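Local structure of septation protein imp2 (Schizosaccharomyces pombe, 5C1F) at residues Lys127-Lys132 and Arg194-Arg199; Asp50-Met55 and Ser88-Ser93. The protein is required for normal septation and takes part in disassembling the medial ring, this chain being its phospholipid-binding F-BAR domain. All blocks are in the same frame, centred on the assembly; numbering follows the deposited sequence.

Contact 1: residues Lys127-Lys132 and Arg194-Arg199; sequences KDKLSK and RDSYAR
Asp-128 and Ser-196 reach each other because Asp-128 CG (chi1 -175°) and Ser-196 OG both lie anti to their backbone N, which carries the carboxylate and the hydroxyl into the seam between two antiparallel helices. Ser-196 OG donates to Asp-128 OD2 over 3.2 Å, coming in on the anti side of that oxygen and somewhat out of the carboxylate plane. The same oxygen takes a second, weak bond from Arg-199 NH2 at 3.3 Å, part of a salt bridge in which OD2 approaches the guanidinium edge-on. The two flat groups are nevertheless turned 50° against each other. The other oxygen, Asp-128 OD1, faces Lys-132 NZ in a long ion pair of 3.6 Å, one turn on, so each carboxylate oxygen has its own cation, forming a small salt-bridge network. Replacing Asp-128 with an alanine would probably leave Ser-196 OG without its acceptor and Lys-132 and Arg-199 without the carboxylate they share.

Next to this polar cluster the packing is close. Ser-196 OG stands 3.2 Å from Lys-129 CA, and Lys-132 CG rests on Ser-196 CB. Lys-129 runs out as an extended chain across one face of the Tyr-197 ring, with CE 3.8 Å from the ring centroid in a CH-pi contact. Its NZ makes an off-centre cation-pi contact with that ring, while Asp-17 supplies its salt bridge and Trp-200 a further cation-pi partner. The axes of the two segments approach to 9.1 Å at 156°. The contact joins helix 69-155 to helix 162-252 well out from the centre of the chain, and there Tyr-197 also packs on Gln-275 of the second subunit.

Contact 2: residues Asp50-Met55 and Ser88-Ser93; sequences DYAKRM and SHLQIS
Ala-52 and Leu-90 face each other with CA atoms 5.0 Å apart, where segments 50-55 and 88-93, on helices 18-59 and 69-155, run antiparallel at 157° with axes 8.1 Å apart. The small Ala-52 side chain permits this closeness: its CB lies 3.4 Å from Leu-90 N and also touches the CB atoms of His-89 and Leu-90. Beside it, Tyr-51 and His-89 form a T-shaped pair. The CD2-CE2 edge of the tyrosine meets one face of the imidazole, with Tyr-51 CE2 3.6 Å from His-89 CE1 and the planes 83° apart. With chi1 at -78°, His-89 CG lies beside its backbone N, and the ring stands up against that edge. Both imidazole nitrogens are hydrogen-bonded, ND1 to Glu-48 of the same chain and NE2 to Asp-240, which should fix the ring's rotation. Met-55 CE lies over a face of the Tyr-51 ring and approaches His-89 obliquely.

Tyr-51 OH bonds to Glu-48 of the second subunit, and its ring stacks on Tyr-51 of that subunit. Tight antiparallel helix packing that continues directly into the dimer interface is characteristic of the central helical bundle of F-BAR domains.

How the contacts relate
Both contacts draw on helix 69-155, contact 2 near its start and contact 1 further along. This long helix pairs with helix 18-59 in contact 2 and with helix 162-252 in contact 1, and helix 162-252 also lies beside contact 2. The contact centres lie 59 Å apart and their nearest atoms about 42 Å. Contact 2 is the more central and buried, 20 Å from the chain centre and without a hydrogen bond across it; contact 1, at 39 Å, is partly buried and relies on charged and polar groups. The second subunit reaches each of them. All four segments are part of the F-BAR domain and mark two stations along one elongated antiparallel bundle.

Contact 1: residues Lys127-Lys132 and Arg194-Arg199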
ATOM      1  N   LYS A 127     -44.393 -31.072   2.601  1.00 34.57           N
ATOM      2  CA  LYS A 127     -45.746 -30.665   2.234  1.00 34.83           C
ATOM      3  C   LYS A 127     -46.695 -31.856   2.220  1.00 40.77           C
ATOM      4  O   LYS A 127     -47.851 -31.742   2.633  1.00 37.72           O
ATOM      5  CB  LYS A 127     -45.762 -29.973   0.870  1.00 47.00           C
ATOM      6  CG  LYS A 127     -45.438 -28.486   0.919  1.00 51.43           C
ATOM      7  CD  LYS A 127     -45.588 -27.846  -0.457  1.00 56.94           C
ATOM      8  CE  LYS A 127     -45.344 -26.343  -0.412  1.00 59.35           C
ATOM      9  NZ  LYS A 127     -43.961 -26.022   0.029  1.00 59.33           N
ATOM     10  N   ASP A 128     -46.204 -32.996   1.742  1.00 33.72           N
ATOM     11  CA  ASP A 128     -47.003 -34.216   1.715  1.00 43.57           C
ATOM     12  C   ASP A 128     -47.268 -34.714   3.132  1.00 41.38           C
ATOM     13  O   ASP A 128     -48.354 -35.206   3.429  1.00 44.88           O
ATOM     14  CB  ASP A 128     -46.308 -35.303   0.891  1.00 42.72           C
ATOM     15  CG  ASP A 128     -47.161 -36.550   0.730  1.00 43.25           C
ATOM     16  OD1 ASP A 128     -48.068 -36.545  -0.128  1.00 49.20           O
ATOM     17  OD2 ASP A 128     -46.919 -37.539   1.454  1.00 38.62           O
ATOM     18  N   LYS A 129     -46.271 -34.578   4.002  1.00 42.09           N
ATOM     19  CA  LYS A 129     -46.407 -34.985   5.397  1.00 40.64           C
ATOM     20  C   LYS A 129     -47.514 -34.199   6.087  1.00 42.36           C
ATOM     21  O   LYS A 129     -48.357 -34.770   6.776  1.00 45.74           O
ATOM     22  CB  LYS A 129     -45.089 -34.799   6.148  1.00 40.73           C
ATOM     23  CG  LYS A 129     -45.174 -35.133   7.630  1.00 38.10           C
ATOM     24  CD  LYS A 129     -43.996 -34.553   8.395  1.00 45.63           C
ATOM     25  CE  LYS A 129     -44.184 -34.701   9.899  1.00 51.70           C
ATOM     26  NZ  LYS A 129     -43.158 -33.948  10.674  1.00 51.34           N
ATOM     27  N   LEU A 130     -47.511 -32.885   5.895  1.00 43.00           N
ATOM     28  CA  LEU A 130     -48.546 -32.045   6.479  1.00 38.00           C
ATOM     29  C   LEU A 130     -49.888 -32.291   5.793  1.00 33.46           C
ATOM     30  O   LEU A 130     -50.939 -32.216   6.430  1.00 36.53           O
ATOM     31  CB  LEU A 130     -48.156 -30.568   6.388  1.00 40.33           C
ATOM     32  CG  LEU A 130     -46.876 -30.183   7.139  1.00 43.93           C
ATOM     33  CD1 LEU A 130     -46.562 -28.702   6.965  1.00 42.99           C
ATOM     34  CD2 LEU A 130     -46.981 -30.545   8.615  1.00 43.52           C
ATOM     35  N   SER A 131     -49.848 -32.597   4.500  1.00 34.71           N
ATOM     36  CA  SER A 131     -51.067 -32.857   3.743  1.00 38.24           C
ATOM     37  C   SER A 131     -51.792 -34.100   4.254  1.00 37.36           C
ATOM     38  O   SER A 131     -53.007 -34.073   4.461  1.00 38.78           O
ATOM     39  CB  SER A 131     -50.757 -33.012   2.256  1.00 41.63           C
ATOM     40  OG  SER A 131     -51.942 -33.248   1.514  1.00 47.44           O
ATOM     41  N   LYS A 132     -51.051 -35.185   4.454  1.00 34.95           N
ATOM     42  CA  LYS A 132     -51.648 -36.406   4.988  1.00 35.51           C
ATOM     43  C   LYS A 132     -52.175 -36.168   6.401  1.00 32.88           C
ATOM     44  O   LYS A 132     -53.259 -36.629   6.747  1.00 32.11           O
ATOM     45  CB  LYS A 132     -50.642 -37.560   4.994  1.00 39.16           C
ATOM     46  CG  LYS A 132     -50.020 -37.883   3.643  1.00 44.83           C
ATOM     47  CD  LYS A 132     -51.060 -38.046   2.552  1.00 45.05           C
ATOM     48  CE  LYS A 132     -50.392 -38.356   1.220  1.00 48.19           C
ATOM     49  NZ  LYS A 132     -51.300 -38.129   0.065  1.00 50.73           N
ATOM     50  N   ARG A 194     -48.738 -42.714   8.323  0.62 42.81           N
ATOM     51  CA  ARG A 194     -47.631 -43.514   8.823  0.62 45.42           C
ATOM     52  C   ARG A 194     -46.544 -43.630   7.766  0.62 47.28           C
ATOM     53  O   ARG A 194     -45.359 -43.470   8.061  0.62 46.88           O
ATOM     54  CB  ARG A 194     -48.106 -44.909   9.247  0.62 46.95           C
ATOM     55  CG  ARG A 194     -46.972 -45.950   9.321  0.62 49.65           C
ATOM     56  CD  ARG A 194     -47.378 -47.258   9.956  0.62 49.48           C
ATOM     57  NE  ARG A 194     -48.637 -47.802   9.465  0.62 48.51           N
ATOM     58  CZ  ARG A 194     -48.814 -48.320   8.250  0.62 49.44           C
ATOM     59  NH1 ARG A 194     -47.821 -48.350   7.368  0.62 52.99           N
ATOM     60  NH2 ARG A 194     -50.002 -48.791   7.892  0.62 43.35           N
ATOM     61  N   ASP A 195     -46.957 -43.907   6.534  1.00 46.03           N
ATOM     62  CA  ASP A 195     -46.013 -44.065   5.435  1.00 47.87           C
ATOM     63  C   ASP A 195     -45.290 -42.749   5.163  1.00 46.63           C
ATOM     64  O   ASP A 195     -44.091 -42.733   4.893  1.00 48.28           O
ATOM     65  CB  ASP A 195     -46.727 -44.544   4.170  1.00 55.07           C
ATOM     66  CG  ASP A 195     -47.350 -45.916   4.335  1.00 63.15           C
ATOM     67  OD1 ASP A 195     -46.935 -46.655   5.254  1.00 65.39           O
ATOM     68  OD2 ASP A 195     -48.253 -46.259   3.542  1.00 65.12           O
ATOM     69  N   SER A 196     -46.030 -41.648   5.241  1.00 42.14           N
ATOM     70  CA  SER A 196     -45.477 -40.326   4.980  1.00 45.62           C
ATOM     71  C   SER A 196     -44.446 -39.936   6.040  1.00 44.95           C
ATOM     72  O   SER A 196     -43.401 -39.369   5.721  1.00 47.82           O
ATOM     73  CB  SER A 196     -46.599 -39.288   4.917  1.00 44.61           C
ATOM     74  OG  SER A 196     -46.104 -38.028   4.504  1.00 48.35           O
ATOM     75  N   TYR A 197     -44.745 -40.249   7.298  1.00 40.26           N
ATOM     76  CA  TYR A 197     -43.813 -40.010   8.396  1.00 44.17           C
ATOM     77  C   TYR A 197     -42.551 -40.855   8.250  1.00 45.57           C
ATOM     78  O   TYR A 197     -41.448 -40.392   8.544  1.00 47.06           O
ATOM     79  CB  TYR A 197     -44.478 -40.304   9.743  1.00 40.10           C
ATOM     80  CG  TYR A 197     -45.126 -39.104  10.392  1.00 39.61           C
ATOM     81  CD1 TYR A 197     -46.151 -38.416   9.758  1.00 43.27           C
ATOM     82  CD2 TYR A 197     -44.723 -38.667  11.647  1.00 37.14           C
ATOM     83  CE1 TYR A 197     -46.750 -37.320  10.352  1.00 41.49           C
ATOM     84  CE2 TYR A 197     -45.316 -37.573  12.250  1.00 38.21           C
ATOM     85  CZ  TYR A 197     -46.329 -36.903  11.597  1.00 40.04           C
ATOM     86  OH  TYR A 197     -46.925 -35.815  12.190  1.00 41.27           O
ATOM     87  N   ALA A 198     -42.724 -42.098   7.809  1.00 43.67           N
ATOM     88  CA  ALA A 198     -41.596 -42.993   7.590  1.00 43.70           C
ATOM     89  C   ALA A 198     -40.692 -42.437   6.501  1.00 44.60           C
ATOM     90  O   ALA A 198     -39.468 -42.438   6.634  1.00 44.43           O
ATOM     91  CB  ALA A 198     -42.078 -44.387   7.222  1.00 40.99           C
ATOM     92  N   ARG A 199     -41.304 -41.954   5.424  1.00 43.26           N
ATOM     93  CA  ARG A 199     -40.554 -41.360   4.328  1.00 46.39           C
ATOM     94  C   ARG A 199     -39.904 -40.053   4.768  1.00 46.02           C
ATOM     95  O   ARG A 199     -38.785 -39.737   4.360  1.00 47.22           O
ATOM     96  CB  ARG A 199     -41.457 -41.123   3.116  1.00 49.24           C
ATOM     97  CG  ARG A 199     -41.926 -42.402   2.437  1.00 55.59           C
ATOM     98  CD  ARG A 199     -42.529 -42.117   1.071  1.00 60.93           C
ATOM     99  NE  ARG A 199     -43.649 -41.184   1.150  1.00 61.65           N
ATOM    100  CZ  ARG A 199     -44.924 -41.550   1.230  1.00 62.49           C
ATOM    101  NH1 ARG A 199     -45.249 -42.836   1.239  1.00 68.42           N
ATOM    102  NH2 ARG A 199     -45.876 -40.629   1.300  1.00 58.01           N
TER

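Contact 2: residues Asp50-Met55 and Ser88-Ser93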
ATOM      1  N   ASP A  50      -5.315   0.813  -5.482  1.00 20.34           N
ATOM      2  CA  ASP A  50      -5.055   2.250  -5.447  1.00 20.86           C
ATOM      3  C   ASP A  50      -3.618   2.541  -5.020  1.00 28.00           C
ATOM      4  O   ASP A  50      -2.944   3.394  -5.597  1.00 25.71           O
ATOM      5  CB  ASP A  50      -6.037   2.942  -4.500  1.00 27.35           C
ATOM      6  CG  ASP A  50      -5.807   4.440  -4.409  1.00 41.81           C
ATOM      7  OD1 ASP A  50      -5.581   5.076  -5.460  1.00 46.23           O
ATOM      8  OD2 ASP A  50      -5.854   4.984  -3.284  1.00 49.31           O
ATOM      9  N   TYR A  51      -3.174   1.823  -3.993  1.00 19.26           N
ATOM     10  CA  TYR A  51      -1.805   1.875  -3.496  1.00 18.56           C
ATOM     11  C   TYR A  51      -0.817   1.554  -4.623  1.00 23.34           C
ATOM     12  O   TYR A  51       0.129   2.304  -4.873  1.00 20.12           O
ATOM     13  CB  TYR A  51      -1.664   0.889  -2.331  1.00 22.21           C
ATOM     14  CG  TYR A  51      -0.370   0.922  -1.545  1.00 20.60           C
ATOM     15  CD1 TYR A  51       0.101   2.097  -0.973  1.00 23.71           C
ATOM     16  CD2 TYR A  51       0.346  -0.245  -1.320  1.00 21.32           C
ATOM     17  CE1 TYR A  51       1.279   2.109  -0.229  1.00 21.92           C
ATOM     18  CE2 TYR A  51       1.515  -0.244  -0.580  1.00 21.34           C
ATOM     19  CZ  TYR A  51       1.979   0.931  -0.037  1.00 23.51           C
ATOM     20  OH  TYR A  51       3.147   0.922   0.698  1.00 21.91           O
ATOM     21  N   ALA A  52      -1.064   0.445  -5.312  1.00 19.82           N
ATOM     22  CA  ALA A  52      -0.241   0.038  -6.442  1.00 21.67           C
ATOM     23  C   ALA A  52      -0.228   1.085  -7.558  1.00 20.29           C
ATOM     24  O   ALA A  52       0.833   1.423  -8.083  1.00 20.54           O
ATOM     25  CB  ALA A  52      -0.726  -1.290  -6.980  1.00 18.21           C
ATOM     26  N   LYS A  53      -1.402   1.594  -7.917  1.00 19.65           N
ATOM     27  CA  LYS A  53      -1.505   2.569  -9.002  1.00 20.62           C
ATOM     28  C   LYS A  53      -0.722   3.841  -8.696  1.00 36.63           C
ATOM     29  O   LYS A  53       0.015   4.345  -9.546  1.00 32.72           O
ATOM     30  CB  LYS A  53      -2.967   2.924  -9.275  1.00 34.50           C
ATOM     31  CG  LYS A  53      -3.784   1.818  -9.919  1.00 39.68           C
ATOM     32  CD  LYS A  53      -5.234   2.249 -10.071  1.00 44.17           C
ATOM     33  CE  LYS A  53      -6.059   1.201 -10.794  1.00 50.81           C
ATOM     34  NZ  LYS A  53      -7.477   1.632 -10.943  1.00 52.56           N
ATOM     35  N   ARG A  54      -0.884   4.358  -7.484  1.00 20.37           N
ATOM     36  CA  ARG A  54      -0.188   5.572  -7.080  1.00 20.47           C
ATOM     37  C   ARG A  54       1.325   5.356  -7.046  1.00 22.86           C
ATOM     38  O   ARG A  54       2.093   6.238  -7.432  1.00 25.72           O
ATOM     39  CB  ARG A  54      -0.686   6.053  -5.715  1.00 20.56           C
ATOM     40  CG  ARG A  54      -2.138   6.518  -5.707  1.00 21.67           C
ATOM     41  CD  ARG A  54      -2.472   7.267  -4.426  1.00 22.08           C
ATOM     42  NE  ARG A  54      -1.642   8.460  -4.263  1.00 36.15           N
ATOM     43  CZ  ARG A  54      -1.679   9.262  -3.202  1.00 40.54           C
ATOM     44  NH1 ARG A  54      -2.507   9.002  -2.198  1.00 38.59           N
ATOM     45  NH2 ARG A  54      -0.887  10.325  -3.144  1.00 41.93           N
ATOM     46  N   MET A  55       1.748   4.178  -6.597  1.00 18.77           N
ATOM     47  CA  MET A  55       3.170   3.871  -6.511  1.00 18.12           C
ATOM     48  C   MET A  55       3.791   3.779  -7.903  1.00 32.48           C
ATOM     49  O   MET A  55       4.940   4.182  -8.107  1.00 18.25           O
ATOM     50  CB  MET A  55       3.395   2.572  -5.740  1.00 20.25           C
ATOM     51  CG  MET A  55       4.841   2.348  -5.336  1.00 26.38           C
ATOM     52  SD  MET A  55       5.038   0.897  -4.289  1.00 34.73           S
ATOM     53  CE  MET A  55       3.944   1.312  -2.935  1.00 45.41           C
ATOM     54  N   SER A  88       4.397  -5.498  -8.133  1.00 17.89           N
ATOM     55  CA  SER A  88       4.069  -6.567  -7.205  1.00 17.74           C
ATOM     56  C   SER A  88       2.735  -6.281  -6.525  1.00 33.24           C
ATOM     57  O   SER A  88       1.842  -7.126  -6.516  1.00 17.64           O
ATOM     58  CB  SER A  88       5.179  -6.736  -6.164  1.00 22.66           C
ATOM     59  OG  SER A  88       4.809  -7.664  -5.156  1.00 20.17           O
ATOM     60  N   HIS A  89       2.603  -5.081  -5.968  1.00 17.06           N
ATOM     61  CA  HIS A  89       1.369  -4.694  -5.295  1.00 26.30           C
ATOM     62  C   HIS A  89       0.164  -4.730  -6.241  1.00 17.44           C
ATOM     63  O   HIS A  89      -0.943  -5.051  -5.815  1.00 18.57           O
ATOM     64  CB  HIS A  89       1.518  -3.307  -4.663  1.00 20.19           C
ATOM     65  CG  HIS A  89       2.278  -3.314  -3.374  1.00 22.70           C
ATOM     66  ND1 HIS A  89       1.711  -3.711  -2.180  1.00 21.90           N
ATOM     67  CD2 HIS A  89       3.558  -2.983  -3.087  1.00 16.25           C
ATOM     68  CE1 HIS A  89       2.609  -3.620  -1.217  1.00 21.63           C
ATOM     69  NE2 HIS A  89       3.740  -3.183  -1.741  1.00 16.19           N
ATOM     70  N   LEU A  90       0.377  -4.425  -7.519  1.00 17.91           N
ATOM     71  CA  LEU A  90      -0.709  -4.508  -8.496  1.00 21.36           C
ATOM     72  C   LEU A  90      -1.129  -5.958  -8.705  1.00 27.36           C
ATOM     73  O   LEU A  90      -2.323  -6.266  -8.760  1.00 24.35           O
ATOM     74  CB  LEU A  90      -0.306  -3.881  -9.832  1.00 24.68           C
ATOM     75  CG  LEU A  90      -1.426  -3.805 -10.876  1.00 26.92           C
ATOM     76  CD1 LEU A  90      -2.598  -2.984 -10.354  1.00 22.21           C
ATOM     77  CD2 LEU A  90      -0.921  -3.237 -12.192  1.00 28.88           C
ATOM     78  N   GLN A  91      -0.140  -6.841  -8.816  1.00 18.88           N
ATOM     79  CA  GLN A  91      -0.386  -8.275  -8.934  1.00 24.47           C
ATOM     80  C   GLN A  91      -1.094  -8.807  -7.682  1.00 23.85           C
ATOM     81  O   GLN A  91      -2.018  -9.611  -7.777  1.00 24.76           O
ATOM     82  CB  GLN A  91       0.935  -9.021  -9.170  1.00 19.47           C
ATOM     83  CG  GLN A  91       0.851 -10.545  -9.100  1.00 32.66           C
ATOM     84  CD  GLN A  91       0.189 -11.168 -10.318  1.00 41.09           C
ATOM     85  OE1 GLN A  91      -0.997 -10.958 -10.573  1.00 44.72           O
ATOM     86  NE2 GLN A  91       0.956 -11.946 -11.075  1.00 44.99           N
ATOM     87  N   ILE A  92      -0.669  -8.339  -6.514  1.00 24.89           N
ATOM     88  CA  ILE A  92      -1.274  -8.762  -5.255  1.00 24.50           C
ATOM     89  C   ILE A  92      -2.736  -8.323  -5.169  1.00 23.10           C
ATOM     90  O   ILE A  92      -3.598  -9.097  -4.747  1.00 21.06           O
ATOM     91  CB  ILE A  92      -0.495  -8.212  -4.039  1.00 22.72           C
ATOM     92  CG1 ILE A  92       0.910  -8.815  -3.997  1.00 23.89           C
ATOM     93  CG2 ILE A  92      -1.224  -8.538  -2.739  1.00 21.01           C
ATOM     94  CD1 ILE A  92       0.920 -10.321  -3.818  1.00 17.75           C
ATOM     95  N   SER A  93      -3.018  -7.091  -5.582  1.00 19.05           N
ATOM     96  CA  SER A  93      -4.387  -6.587  -5.551  1.00 18.32           C
ATOM     97  C   SER A  93      -5.278  -7.391  -6.492  1.00 24.43           C
ATOM     98  O   SER A  93      -6.452  -7.620  -6.199  1.00 22.92           O
ATOM     99  CB  SER A  93      -4.433  -5.101  -5.918  1.00 22.36           C
ATOM    100  OG  SER A  93      -4.186  -4.899  -7.297  1.00 22.33           O
TER